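Side-chain contacts in putative SnoaL-like polyketide cyclase (Jannaschia sp., PDB 3KKG), which probably acts as a SnoaL-like polyketide cyclase of the NTF2 superfamily, closing a ring in a polyketide intermediate: residues S5-Q10 / E81-V86; R17-G22 / T115-A120; V109-V114 / L134-A139. All blocks are in the same frame, centred on the assembly; numbering follows the deposited sequence. Where two conformers were deposited one is given.

Interaction 1: residues S5-Q10 / E81-V86; sequences SPIETQ and EGDNVV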
ATOM      1  N   SER A   5     -23.065  -2.981   3.982  1.00 19.34           N
ATOM      2  CA  SER A   5     -23.944  -2.745   5.108  1.00 19.59           C
ATOM      3  C   SER A   5     -24.082  -1.243   5.351  1.00 19.47           C
ATOM      4  O   SER A   5     -23.281  -0.424   4.841  1.00 19.61           O
ATOM      5  CB  SER A   5     -23.414  -3.400   6.378  1.00 19.74           C
ATOM      6  OG  SER A   5     -22.246  -2.715   6.855  1.00 20.21           O
ATOM      7  N   PRO A   6     -25.084  -0.837   6.117  1.00 19.90           N
ATOM      8  CA  PRO A   6     -25.195   0.569   6.470  1.00 20.71           C
ATOM      9  C   PRO A   6     -23.934   1.148   7.089  1.00 19.59           C
ATOM     10  O   PRO A   6     -23.563   2.275   6.771  1.00 20.43           O
ATOM     11  CB  PRO A   6     -26.380   0.585   7.463  1.00 21.42           C
ATOM     12  CG  PRO A   6     -27.203  -0.574   7.066  1.00 21.63           C
ATOM     13  CD  PRO A   6     -26.252  -1.619   6.611  1.00 21.50           C
ATOM     14  N   ILE A   7     -23.304   0.412   7.991  1.00 18.96           N
ATOM     15  CA  ILE A   7     -22.110   0.934   8.646  1.00 19.78           C
ATOM     16  C   ILE A   7     -20.985   1.032   7.613  1.00 19.31           C
ATOM     17  O   ILE A   7     -20.207   2.005   7.598  1.00 17.62           O
ATOM     18  CB  ILE A   7     -21.698   0.037   9.840  1.00 22.06           C
ATOM     19  CG1 ILE A   7     -22.665   0.222  10.991  1.00 23.70           C
ATOM     20  CG2 ILE A   7     -20.285   0.399  10.358  1.00 21.10           C
ATOM     21  CD1 ILE A   7     -22.586  -0.891  12.000  1.00 28.71           C
ATOM     22  N   GLU A   8     -20.856   0.003   6.768  1.00 18.12           N
ATOM     23  CA  GLU A   8     -19.809   0.046   5.735  1.00 16.82           C
ATOM     24  C   GLU A   8     -19.970   1.244   4.811  1.00 17.92           C
ATOM     25  O   GLU A   8     -19.019   1.958   4.488  1.00 16.82           O
ATOM     26  CB  GLU A   8     -19.808  -1.239   4.916  1.00 16.96           C
ATOM     27  CG  GLU A   8     -19.225  -2.430   5.694  1.00 18.07           C
ATOM     28  CD  GLU A   8     -19.300  -3.742   4.913  1.00 21.29           C
ATOM     29  OE1 GLU A   8     -20.252  -3.902   4.129  1.00 20.27           O
ATOM     30  OE2 GLU A   8     -18.456  -4.624   5.125  1.00 24.69           O
ATOM     31  N   THR A   9     -21.187   1.451   4.316  0.62 18.59           N
ATOM     32  CA  THR A   9     -21.384   2.576   3.420  0.62 18.30           C
ATOM     33  C   THR A   9     -21.133   3.925   4.126  0.62 18.28           C
ATOM     34  O   THR A   9     -20.549   4.823   3.532  0.62 18.55           O
ATOM     35  CB  THR A   9     -22.744   2.537   2.683  0.62 19.34           C
ATOM     36  OG1 THR A   9     -22.755   3.563   1.683  0.62 24.68           O
ATOM     37  CG2 THR A   9     -23.865   2.746   3.651  0.62 21.75           C
ATOM     38  N   GLN A  10     -21.553   4.060   5.383  1.00 17.80           N
ATOM     39  CA  GLN A  10     -21.266   5.299   6.107  1.00 17.69           C
ATOM     40  C   GLN A  10     -19.768   5.478   6.352  1.00 17.55           C
ATOM     41  O   GLN A  10     -19.236   6.584   6.228  1.00 17.87           O
ATOM     42  CB  GLN A  10     -22.030   5.386   7.414  1.00 18.34           C
ATOM     43  CG  GLN A  10     -21.856   6.765   8.082  1.00 20.02           C
ATOM     44  CD  GLN A  10     -22.293   7.930   7.190  1.00 23.93           C
ATOM     45  OE1 GLN A  10     -23.491   8.040   6.853  1.00 27.01           O
ATOM     46  NE2 GLN A  10     -21.344   8.792   6.795  1.00 24.31           N
ATOM     47  N   GLU A  81     -14.485  -3.484   4.285  1.00 16.65           N
ATOM     48  CA  GLU A  81     -15.029  -4.599   5.068  1.00 15.84           C
ATOM     49  C   GLU A  81     -15.139  -4.141   6.504  1.00 17.23           C
ATOM     50  O   GLU A  81     -14.136  -3.855   7.179  1.00 17.49           O
ATOM     51  CB  GLU A  81     -14.152  -5.828   4.972  1.00 16.57           C
ATOM     52  CG  GLU A  81     -14.840  -7.038   5.601  1.00 16.29           C
ATOM     53  CD  GLU A  81     -14.103  -8.323   5.478  1.00 18.80           C
ATOM     54  OE1 GLU A  81     -12.911  -8.346   5.157  1.00 17.68           O
ATOM     55  OE2 GLU A  81     -14.740  -9.357   5.835  1.00 22.75           O
ATOM     56  N   GLY A  82     -16.357  -4.005   6.954  1.00 19.26           N
ATOM     57  CA  GLY A  82     -16.603  -3.519   8.309  1.00 20.06           C
ATOM     58  C   GLY A  82     -15.985  -2.154   8.557  1.00 20.68           C
ATOM     59  O   GLY A  82     -16.252  -1.218   7.810  1.00 20.12           O
ATOM     60  N   ASP A  83     -15.136  -2.081   9.589  1.00 18.23           N
ATOM     61  CA  ASP A  83     -14.493  -0.840   9.983  1.00 18.63           C
ATOM     62  C   ASP A  83     -13.113  -0.595   9.299  1.00 17.98           C
ATOM     63  O   ASP A  83     -12.341   0.252   9.721  1.00 18.36           O
ATOM     64  CB  ASP A  83     -14.387  -0.787  11.514  1.00 19.68           C
ATOM     65  CG  ASP A  83     -15.675  -0.404  12.166  1.00 21.07           C
ATOM     66  OD1 ASP A  83     -16.488   0.353  11.582  1.00 23.01           O
ATOM     67  OD2 ASP A  83     -15.897  -0.823  13.327  1.00 22.59           O
ATOM     68  N   ASN A  84     -12.822  -1.343   8.224  1.00 18.12           N
ATOM     69  CA  ASN A  84     -11.611  -1.155   7.432  1.00 17.60           C
ATOM     70  C   ASN A  84     -11.976  -0.677   6.063  1.00 17.71           C
ATOM     71  O   ASN A  84     -12.748  -1.316   5.386  1.00 18.75           O
ATOM     72  CB  ASN A  84     -10.842  -2.466   7.272  1.00 18.56           C
ATOM     73  CG  ASN A  84     -10.344  -2.996   8.625  1.00 22.63           C
ATOM     74  OD1 ASN A  84      -9.297  -2.590   9.095  1.00 29.64           O
ATOM     75  ND2 ASN A  84     -11.140  -3.800   9.271  1.00 27.84           N
ATOM     76  N   VAL A  85     -11.449   0.509   5.675  1.00 16.76           N
ATOM     77  CA  VAL A  85     -11.672   1.085   4.364  1.00 17.69           C
ATOM     78  C   VAL A  85     -10.320   1.284   3.703  1.00 17.32           C
ATOM     79  O   VAL A  85      -9.404   1.904   4.290  1.00 18.29           O
ATOM     80  CB  VAL A  85     -12.409   2.434   4.438  1.00 17.75           C
ATOM     81  CG1 VAL A  85     -12.592   2.950   3.028  1.00 19.11           C
ATOM     82  CG2 VAL A  85     -13.771   2.264   5.130  1.00 17.97           C
ATOM     83  N   VAL A  86     -10.203   0.799   2.479  1.00 16.86           N
ATOM     84  CA  VAL A  86      -8.972   0.881   1.708  1.00 18.15           C
ATOM     85  C   VAL A  86      -9.245   1.676   0.469  1.00 17.44           C
ATOM     86  O   VAL A  86     -10.195   1.406  -0.261  1.00 18.45           O
ATOM     87  CB  VAL A  86      -8.472  -0.546   1.310  1.00 19.14           C
ATOM     88  CG1 VAL A  86      -7.169  -0.452   0.472  1.00 20.10           C
ATOM     89  CG2 VAL A  86      -8.340  -1.450   2.570  1.00 19.96           C
TER
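Glu8, in the first turn of helix 6-16, and Gly82, at the tip of the hairpin joining strands 72-81 and 84-94, bring their CA atoms to 5.4 Å, the closest CA pair between 5-10 and 81-86. The hairpin closes by a type II' turn from Glu81 to Asn84, and Gly82 sits in it with a positive phi of 58°, a conformation that favours glycine. Its N-H points at the helix, where Glu8 OE2 takes it in a nearly straight bond, Gly82 N to Glu8 OE2 2.9 Å; OE2 is placed with less certainty, so this bond is best taken as probable. Glu8 carries its CG beside its own backbone N (chi1 -74°) and runs extended from there, which delivers the carboxylate to the turn. OE2 also lies 3.4 Å from Glu81 CA. The other oxygen turns back to the helix start: Ser5 N donates to Glu8 OE1 over 3.0 Å, on the anti side of the carboxylate. Together with Ser5 OG, itself less surely placed, accepting from Glu8 N, this makes a capping box. Alongside, Ile7 CG2 comes to 4.0 Å from Asp83 OD1, an oxygen whose real partner is Asn11, which also donates to Gly82 O. Glu81 faces away, its carboxylate in a salt bridge with Arg4 of the second subunit. If the OE2 position holds, the Glu8 carboxylate accepts two backbone N-H groups, from helix start and turn, which would limit its rotation and be expected to favour its ionised form.

Interaction 2: residues R17-G22 / T115-A120; sequences RLFDEG and TLFTLA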
ATOM      1  N   ARG A  17     -14.621  11.824   2.161  1.00 17.51           N
ATOM      2  CA  ARG A  17     -14.517  13.270   2.388  1.00 17.34           C
ATOM      3  C   ARG A  17     -13.073  13.703   2.504  1.00 17.52           C
ATOM      4  O   ARG A  17     -12.725  14.816   2.100  1.00 17.89           O
ATOM      5  CB  ARG A  17     -15.273  13.692   3.643  1.00 20.32           C
ATOM      6  CG  ARG A  17     -16.733  13.452   3.595  1.00 21.09           C
ATOM      7  CD  ARG A  17     -17.480  14.052   4.785  1.00 25.40           C
ATOM      8  NE  ARG A  17     -17.318  15.508   4.827  1.00 28.43           N
ATOM      9  CZ  ARG A  17     -17.148  16.232   5.929  1.00 33.41           C
ATOM     10  NH1 ARG A  17     -17.110  15.672   7.133  1.00 37.35           N
ATOM     11  NH2 ARG A  17     -17.031  17.551   5.824  1.00 29.90           N
ATOM     12  N   LEU A  18     -12.198  12.802   2.978  1.00 16.69           N
ATOM     13  CA  LEU A  18     -10.793  13.132   3.140  1.00 16.89           C
ATOM     14  C   LEU A  18     -10.046  13.267   1.820  1.00 17.11           C
ATOM     15  O   LEU A  18      -8.930  13.756   1.783  1.00 20.21           O
ATOM     16  CB  LEU A  18     -10.107  12.068   3.996  1.00 17.61           C
ATOM     17  CG  LEU A  18     -10.681  11.888   5.409  1.00 18.50           C
ATOM     18  CD1 LEU A  18     -10.102  10.686   6.133  1.00 20.06           C
ATOM     19  CD2 LEU A  18     -10.463  13.224   6.222  1.00 18.42           C
ATOM     20  N   PHE A  19     -10.682  12.861   0.734  1.00 16.80           N
ATOM     21  CA  PHE A  19     -10.110  12.940  -0.595  1.00 16.91           C
ATOM     22  C   PHE A  19     -10.693  14.109  -1.407  1.00 19.30           C
ATOM     23  O   PHE A  19     -10.323  14.273  -2.566  1.00 18.68           O
ATOM     24  CB  PHE A  19     -10.251  11.614  -1.352  1.00 18.07           C
ATOM     25  CG  PHE A  19      -9.449  10.507  -0.696  1.00 17.71           C
ATOM     26  CD1 PHE A  19      -9.953   9.816   0.396  1.00 17.98           C
ATOM     27  CD2 PHE A  19      -8.148  10.301  -1.078  1.00 21.25           C
ATOM     28  CE1 PHE A  19      -9.175   8.864   1.020  1.00 18.76           C
ATOM     29  CE2 PHE A  19      -7.363   9.316  -0.447  1.00 24.59           C
ATOM     30  CZ  PHE A  19      -7.888   8.637   0.611  1.00 21.57           C
ATOM     31  N   ASP A  20     -11.580  14.883  -0.781  1.00 18.53           N
ATOM     32  CA  ASP A  20     -12.215  16.052  -1.419  1.00 19.01           C
ATOM     33  C   ASP A  20     -12.073  17.229  -0.465  1.00 17.77           C
ATOM     34  O   ASP A  20     -11.030  17.902  -0.462  1.00 18.39           O
ATOM     35  CB  ASP A  20     -13.669  15.709  -1.809  1.00 18.20           C
ATOM     36  CG  ASP A  20     -14.390  16.870  -2.435  1.00 19.08           C
ATOM     37  OD1 ASP A  20     -13.730  17.651  -3.114  1.00 23.32           O
ATOM     38  OD2 ASP A  20     -15.624  16.852  -2.309  1.00 25.98           O
ATOM     39  N   GLU A  21     -13.081  17.500   0.352  1.00 19.31           N
ATOM     40  CA  GLU A  21     -13.008  18.654   1.261  1.00 19.30           C
ATOM     41  C   GLU A  21     -11.889  18.543   2.324  1.00 19.14           C
ATOM     42  O   GLU A  21     -11.393  19.551   2.836  1.00 19.30           O
ATOM     43  CB  GLU A  21     -14.337  18.901   1.952  1.00 21.44           C
ATOM     44  CG  GLU A  21     -14.958  17.728   2.692  1.00 27.06           C
ATOM     45  CD  GLU A  21     -16.000  16.940   1.865  1.00 29.50           C
ATOM     46  OE1 GLU A  21     -15.716  16.471   0.726  1.00 25.57           O
ATOM     47  OE2 GLU A  21     -17.130  16.777   2.380  1.00 36.53           O
ATOM     48  N   GLY A  22     -11.496  17.308   2.657  1.00 18.00           N
ATOM     49  CA  GLY A  22     -10.443  17.043   3.637  1.00 17.51           C
ATOM     50  C   GLY A  22      -9.084  16.760   3.026  1.00 19.34           C
ATOM     51  O   GLY A  22      -8.169  16.332   3.720  1.00 19.47           O
ATOM     52  N   THR A 115      -4.269   4.063   0.845  1.00 16.97           N
ATOM     53  CA  THR A 115      -4.501   4.526   2.210  1.00 17.52           C
ATOM     54  C   THR A 115      -5.410   3.530   2.876  1.00 16.41           C
ATOM     55  O   THR A 115      -6.476   3.208   2.298  1.00 17.24           O
ATOM     56  CB  THR A 115      -5.076   5.964   2.220  1.00 17.55           C
ATOM     57  OG1 THR A 115      -4.343   6.770   1.255  1.00 19.48           O
ATOM     58  CG2 THR A 115      -5.000   6.593   3.574  1.00 19.02           C
ATOM     59  N   LEU A 116      -5.040   3.095   4.069  1.00 17.18           N
ATOM     60  CA  LEU A 116      -5.745   2.034   4.766  1.00 17.45           C
ATOM     61  C   LEU A 116      -6.268   2.627   6.058  1.00 17.36           C
ATOM     62  O   LEU A 116      -5.475   2.962   6.974  1.00 17.27           O
ATOM     63  CB  LEU A 116      -4.780   0.867   5.003  1.00 18.31           C
ATOM     64  CG  LEU A 116      -4.149   0.354   3.696  1.00 20.32           C
ATOM     65  CD1 LEU A 116      -2.661   0.454   3.751  1.00 25.54           C
ATOM     66  CD2 LEU A 116      -4.571  -1.042   3.404  1.00 22.59           C
ATOM     67  N   PHE A 117      -7.579   2.770   6.172  1.00 17.43           N
ATOM     68  CA  PHE A 117      -8.213   3.409   7.314  1.00 16.91           C
ATOM     69  C   PHE A 117      -8.831   2.375   8.232  1.00 17.28           C
ATOM     70  O   PHE A 117      -9.395   1.363   7.761  1.00 18.09           O
ATOM     71  CB  PHE A 117      -9.350   4.325   6.811  1.00 16.84           C
ATOM     72  CG  PHE A 117      -8.851   5.486   5.989  1.00 17.75           C
ATOM     73  CD1 PHE A 117      -8.533   6.682   6.589  1.00 18.84           C
ATOM     74  CD2 PHE A 117      -8.778   5.413   4.605  1.00 17.08           C
ATOM     75  CE1 PHE A 117      -8.093   7.768   5.832  1.00 17.79           C
ATOM     76  CE2 PHE A 117      -8.351   6.512   3.853  1.00 19.48           C
ATOM     77  CZ  PHE A 117      -8.050   7.707   4.471  1.00 18.39           C
ATOM     78  N   THR A 118      -8.786   2.663   9.524  1.00 17.04           N
ATOM     79  CA  THR A 118      -9.567   1.938  10.526  1.00 18.00           C
ATOM     80  C   THR A 118     -10.480   2.939  11.206  1.00 18.23           C
ATOM     81  O   THR A 118     -10.058   4.065  11.547  1.00 18.67           O
ATOM     82  CB  THR A 118      -8.652   1.301  11.565  1.00 20.82           C
ATOM     83  OG1 THR A 118      -7.672   0.509  10.876  1.00 21.62           O
ATOM     84  CG2 THR A 118      -9.419   0.376  12.512  1.00 21.27           C
ATOM     85  N   LEU A 119     -11.745   2.541  11.349  1.00 17.29           N
ATOM     86  CA  LEU A 119     -12.719   3.374  12.018  1.00 18.10           C
ATOM     87  C   LEU A 119     -13.236   2.685  13.291  1.00 20.65           C
ATOM     88  O   LEU A 119     -13.100   1.476  13.456  1.00 19.02           O
ATOM     89  CB  LEU A 119     -13.891   3.698  11.077  1.00 18.52           C
ATOM     90  CG  LEU A 119     -13.609   4.484   9.786  1.00 18.80           C
ATOM     91  CD1 LEU A 119     -13.335   3.552   8.600  1.00 18.92           C
ATOM     92  CD2 LEU A 119     -14.721   5.538   9.489  1.00 19.76           C
ATOM     93  N   ALA A 120     -13.795   3.484  14.191  1.00 18.93           N
ATOM     94  CA  ALA A 120     -14.521   2.977  15.350  1.00 18.58           C
ATOM     95  C   ALA A 120     -15.687   3.918  15.591  1.00 19.30           C
ATOM     96  O   ALA A 120     -15.476   5.130  15.677  1.00 19.96           O
ATOM     97  CB  ALA A 120     -13.623   2.934  16.595  1.00 20.09           C
TER
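Phe117, reaching from strand 108-120, meets Leu18 and Phe19 of the loop after helix 6-16, and the contact across 17-22 and 115-120 is carried by apolar side chains with no hydrogen bond between them. The two rings approach from opposite directions and meet rim to rim, Phe19 CE1 lying 3.8 Å from Phe117 CE2; Phe117 CE2 is in the plane of the Phe19 ring, so this is not a face stack. Leu18 slides past Phe117 in the opposite sense, its CD1 methyl 3.6 Å from Phe117 CE1. Phe117 takes a chi1 of -65°, placing CG beside its backbone N, and with it the ring is directed at the loop. Beyond it, Thr115 OG1 stands near the plane of the Phe19 ring at its edge, 4.1 Å from CZ of Phe19. With an alanine here instead of Phe117, a gap would probably open beside Leu18 CD1 and the Phe19 ring edge would lose its aromatic neighbour.

The polar bonds lie within the loop. Arg17 NE donates to Glu21 OE2 at 2.8 Å in a salt bridge that is in the guanidinium plane but well above the carboxylate plane. Arg17 O accepts from both Asp20 N and Gly22 N, which come to it from opposite faces of its plane.

Val15 of helix 6-16 and Met127 of strand 123-131 also pack on Phe117, so helix, loop and curved sheet share one hydrophobic interior, the arrangement of the NTF2-like cone, in which a strongly bent sheet wraps round the helices.

Interaction 3: residues V109-V114 / L134-A139; sequences VDVPDV and LAVMTA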
ATOM      1  N   VAL A 109       5.323  14.459 -10.508  1.00 17.86           N
ATOM      2  CA  VAL A 109       5.171  13.064 -10.129  1.00 17.78           C
ATOM      3  C   VAL A 109       3.809  12.584 -10.584  1.00 17.21           C
ATOM      4  O   VAL A 109       2.854  13.370 -10.724  1.00 17.79           O
ATOM      5  CB  VAL A 109       5.321  12.829  -8.570  1.00 22.48           C
ATOM      6  CG1 VAL A 109       6.609  13.441  -8.116  1.00 23.02           C
ATOM      7  CG2 VAL A 109       4.123  13.326  -7.803  1.00 23.99           C
ATOM      8  N   ASP A 110       3.712  11.270 -10.794  1.00 17.41           N
ATOM      9  CA  ASP A 110       2.467  10.627 -11.230  1.00 18.21           C
ATOM     10  C   ASP A 110       2.585   9.199 -10.673  1.00 20.06           C
ATOM     11  O   ASP A 110       3.267   8.361 -11.261  1.00 19.59           O
ATOM     12  CB  ASP A 110       2.391  10.598 -12.763  1.00 20.11           C
ATOM     13  CG  ASP A 110       1.116   9.971 -13.287  1.00 22.73           C
ATOM     14  OD1 ASP A 110       0.369   9.383 -12.525  1.00 21.21           O
ATOM     15  OD2 ASP A 110       0.875  10.146 -14.513  1.00 28.44           O
ATOM     16  N   VAL A 111       1.974   8.949  -9.511  1.00 16.41           N
ATOM     17  CA  VAL A 111       2.159   7.699  -8.785  1.00 17.29           C
ATOM     18  C   VAL A 111       0.853   7.147  -8.216  1.00 17.07           C
ATOM     19  O   VAL A 111      -0.006   7.920  -7.812  1.00 17.60           O
ATOM     20  CB  VAL A 111       3.207   7.827  -7.631  1.00 19.89           C
ATOM     21  CG1 VAL A 111       4.626   7.939  -8.207  1.00 21.89           C
ATOM     22  CG2 VAL A 111       2.850   8.985  -6.672  1.00 21.94           C
ATOM     23  N   PRO A 112       0.751   5.833  -8.136  1.00 16.81           N
ATOM     24  CA  PRO A 112      -0.359   5.205  -7.401  1.00 17.21           C
ATOM     25  C   PRO A 112      -0.093   5.275  -5.912  1.00 17.32           C
ATOM     26  O   PRO A 112       1.066   5.354  -5.465  1.00 17.80           O
ATOM     27  CB  PRO A 112      -0.344   3.774  -7.924  1.00 17.34           C
ATOM     28  CG  PRO A 112       1.153   3.484  -8.078  1.00 17.92           C
ATOM     29  CD  PRO A 112       1.737   4.824  -8.577  1.00 18.06           C
ATOM     30  N   ASP A 113      -1.139   5.141  -5.119  1.00 17.42           N
ATOM     31  CA  ASP A 113      -0.981   5.040  -3.687  1.00 17.35           C
ATOM     32  C   ASP A 113      -2.069   4.173  -3.117  1.00 17.04           C
ATOM     33  O   ASP A 113      -2.992   3.723  -3.828  1.00 17.95           O
ATOM     34  CB  ASP A 113      -0.848   6.380  -3.053  1.00 18.33           C
ATOM     35  CG  ASP A 113      -2.105   7.148  -2.907  1.00 18.93           C
ATOM     36  OD1 ASP A 113      -3.192   6.683  -3.286  1.00 18.77           O
ATOM     37  OD2 ASP A 113      -2.019   8.313  -2.429  1.00 19.83           O
ATOM     38  N   VAL A 114      -2.002   3.952  -1.831  1.00 16.71           N
ATOM     39  CA  VAL A 114      -3.044   3.219  -1.077  1.00 16.37           C
ATOM     40  C   VAL A 114      -3.064   3.733   0.346  1.00 17.19           C
ATOM     41  O   VAL A 114      -2.034   3.956   0.986  1.00 16.78           O
ATOM     42  CB  VAL A 114      -2.823   1.718  -1.136  1.00 17.80           C
ATOM     43  CG1 VAL A 114      -1.503   1.300  -0.561  1.00 18.36           C
ATOM     44  CG2 VAL A 114      -3.988   1.014  -0.388  1.00 19.74           C
ATOM     45  N   LEU A 134      10.093   5.685  -3.077  1.00 16.74           N
ATOM     46  CA  LEU A 134      11.424   5.602  -3.681  1.00 17.41           C
ATOM     47  C   LEU A 134      11.410   6.253  -5.067  1.00 17.94           C
ATOM     48  O   LEU A 134      12.303   7.039  -5.435  1.00 17.70           O
ATOM     49  CB  LEU A 134      11.867   4.139  -3.820  1.00 20.30           C
ATOM     50  CG  LEU A 134      13.217   3.944  -4.477  1.00 19.07           C
ATOM     51  CD1 LEU A 134      14.331   4.623  -3.646  1.00 25.21           C
ATOM     52  CD2 LEU A 134      13.494   2.422  -4.682  1.00 20.49           C
ATOM     53  N   ALA A 135      10.367   5.999  -5.861  1.00 17.20           N
ATOM     54  CA  ALA A 135      10.300   6.596  -7.162  1.00 17.01           C
ATOM     55  C   ALA A 135      10.149   8.118  -7.042  1.00 17.35           C
ATOM     56  O   ALA A 135      10.743   8.871  -7.851  1.00 18.95           O
ATOM     57  CB  ALA A 135       9.157   6.021  -8.011  1.00 18.41           C
ATOM     58  N   VAL A 136       9.356   8.581  -6.089  1.00 16.94           N
ATOM     59  CA  VAL A 136       9.177  10.029  -5.891  1.00 18.40           C
ATOM     60  C   VAL A 136      10.515  10.674  -5.525  1.00 19.33           C
ATOM     61  O   VAL A 136      10.954  11.680  -6.139  1.00 18.74           O
ATOM     62  CB  VAL A 136       8.114  10.340  -4.843  1.00 18.69           C
ATOM     63  CG1 VAL A 136       8.125  11.838  -4.447  1.00 19.67           C
ATOM     64  CG2 VAL A 136       6.687   9.935  -5.326  1.00 20.04           C
HETATM   65  N   MSE A 137      11.199  10.113  -4.541  1.00 18.33           N
HETATM   66  CA  MSE A 137      12.463  10.696  -4.093  1.00 19.94           C
HETATM   67  C   MSE A 137      13.480  10.654  -5.209  1.00 21.53           C
HETATM   68  O   MSE A 137      14.272  11.625  -5.380  1.00 21.95           O
HETATM   69  CB  MSE A 137      12.969  10.015  -2.830  1.00 19.69           C
HETATM   70  CG  MSE A 137      12.089  10.132  -1.650  1.00 20.31           C
HETATM   71 SE   MSE A 137      11.689  11.920  -1.085  0.75 24.88          SE
HETATM   72  CE  MSE A 137      13.418  12.293  -0.296  1.00 31.80           C
ATOM     73  N   THR A 138      13.509   9.583  -5.996  1.00 21.24           N
ATOM     74  CA  THR A 138      14.433   9.506  -7.139  1.00 23.21           C
ATOM     75  C   THR A 138      14.130  10.584  -8.174  1.00 21.47           C
ATOM     76  O   THR A 138      15.072  11.254  -8.668  1.00 25.05           O
ATOM     77  CB  THR A 138      14.385   8.098  -7.777  1.00 25.61           C
ATOM     78  OG1 THR A 138      14.738   7.170  -6.760  1.00 25.07           O
ATOM     79  CG2 THR A 138      15.336   7.989  -8.977  1.00 25.44           C
ATOM     80  N   ALA A 139      12.852  10.785  -8.505  1.00 22.28           N
ATOM     81  CA  ALA A 139      12.405  11.745  -9.527  1.00 22.89           C
ATOM     82  C   ALA A 139      12.744  13.159  -9.102  1.00 23.32           C
ATOM     83  O   ALA A 139      13.285  13.947  -9.940  1.00 25.51           O
ATOM     84  CB  ALA A 139      10.952  11.602  -9.807  1.00 23.49           C
TER
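A chi1 of 169° in Val136 sets its CG2 methyl beside its own backbone N, and this is the methyl that meets Val111, whose chi1 of -72° puts CG1 beside its backbone N and CG2 in the crowded position between N and the carbonyl carbon. The contact lays helix 133-140, the last of this NTF2-like fold, against the start of the long strand 108-120. Both Val111 methyls touch the one methyl of Val136: Val111 CG1 lies 4.1 Å from Val136 CG2, and Val111 CG2 lies 4.2 Å from it. The two side chains cross at about a right angle. Two residues earlier on the strand, Val109 points the same way and takes up the other branch, Val109 CG1 to Val136 CG1 at 4.3 Å. Across these two segments Val136 is met only by apolar contacts, one branch to each valine. Phe68 packs on both Val109 and Val136, and Thr131 of the neighbouring strand lies against Val111. On the helix, Leu134 meets Leu134 of the second subunit. Leu134 O accepts two hydrogen bonds within the helix, from Thr138 N on one face of its carbonyl plane and from Thr138 OG1, at 2.8 Å, on the other.

How the interactions relate
Interactions 2 and 3 are buried, whereas interaction 1 lies at the surface, its centre about 18 Å from that of the chain. Interactions 2 and 3 both use strand 108-120, its 115-120 half meeting the loop and its 109-114 half the final helix. Interaction 1 hangs on the same sheet through the next strand, 84-94: Val85 O to Phe117 N, at 2.8 Å, probably hydrogen-bonds across the two strands, and Val86 CG1 packs on Val114 CG2. The chemistry follows the place: a carboxylate facing backbone N-H groups at the surface, aromatic and leucine contact in the core, branched valines packed against the helix. Interactions 1 and 3 lie on opposite sides of the chain's centre, yet both touch the second subunit.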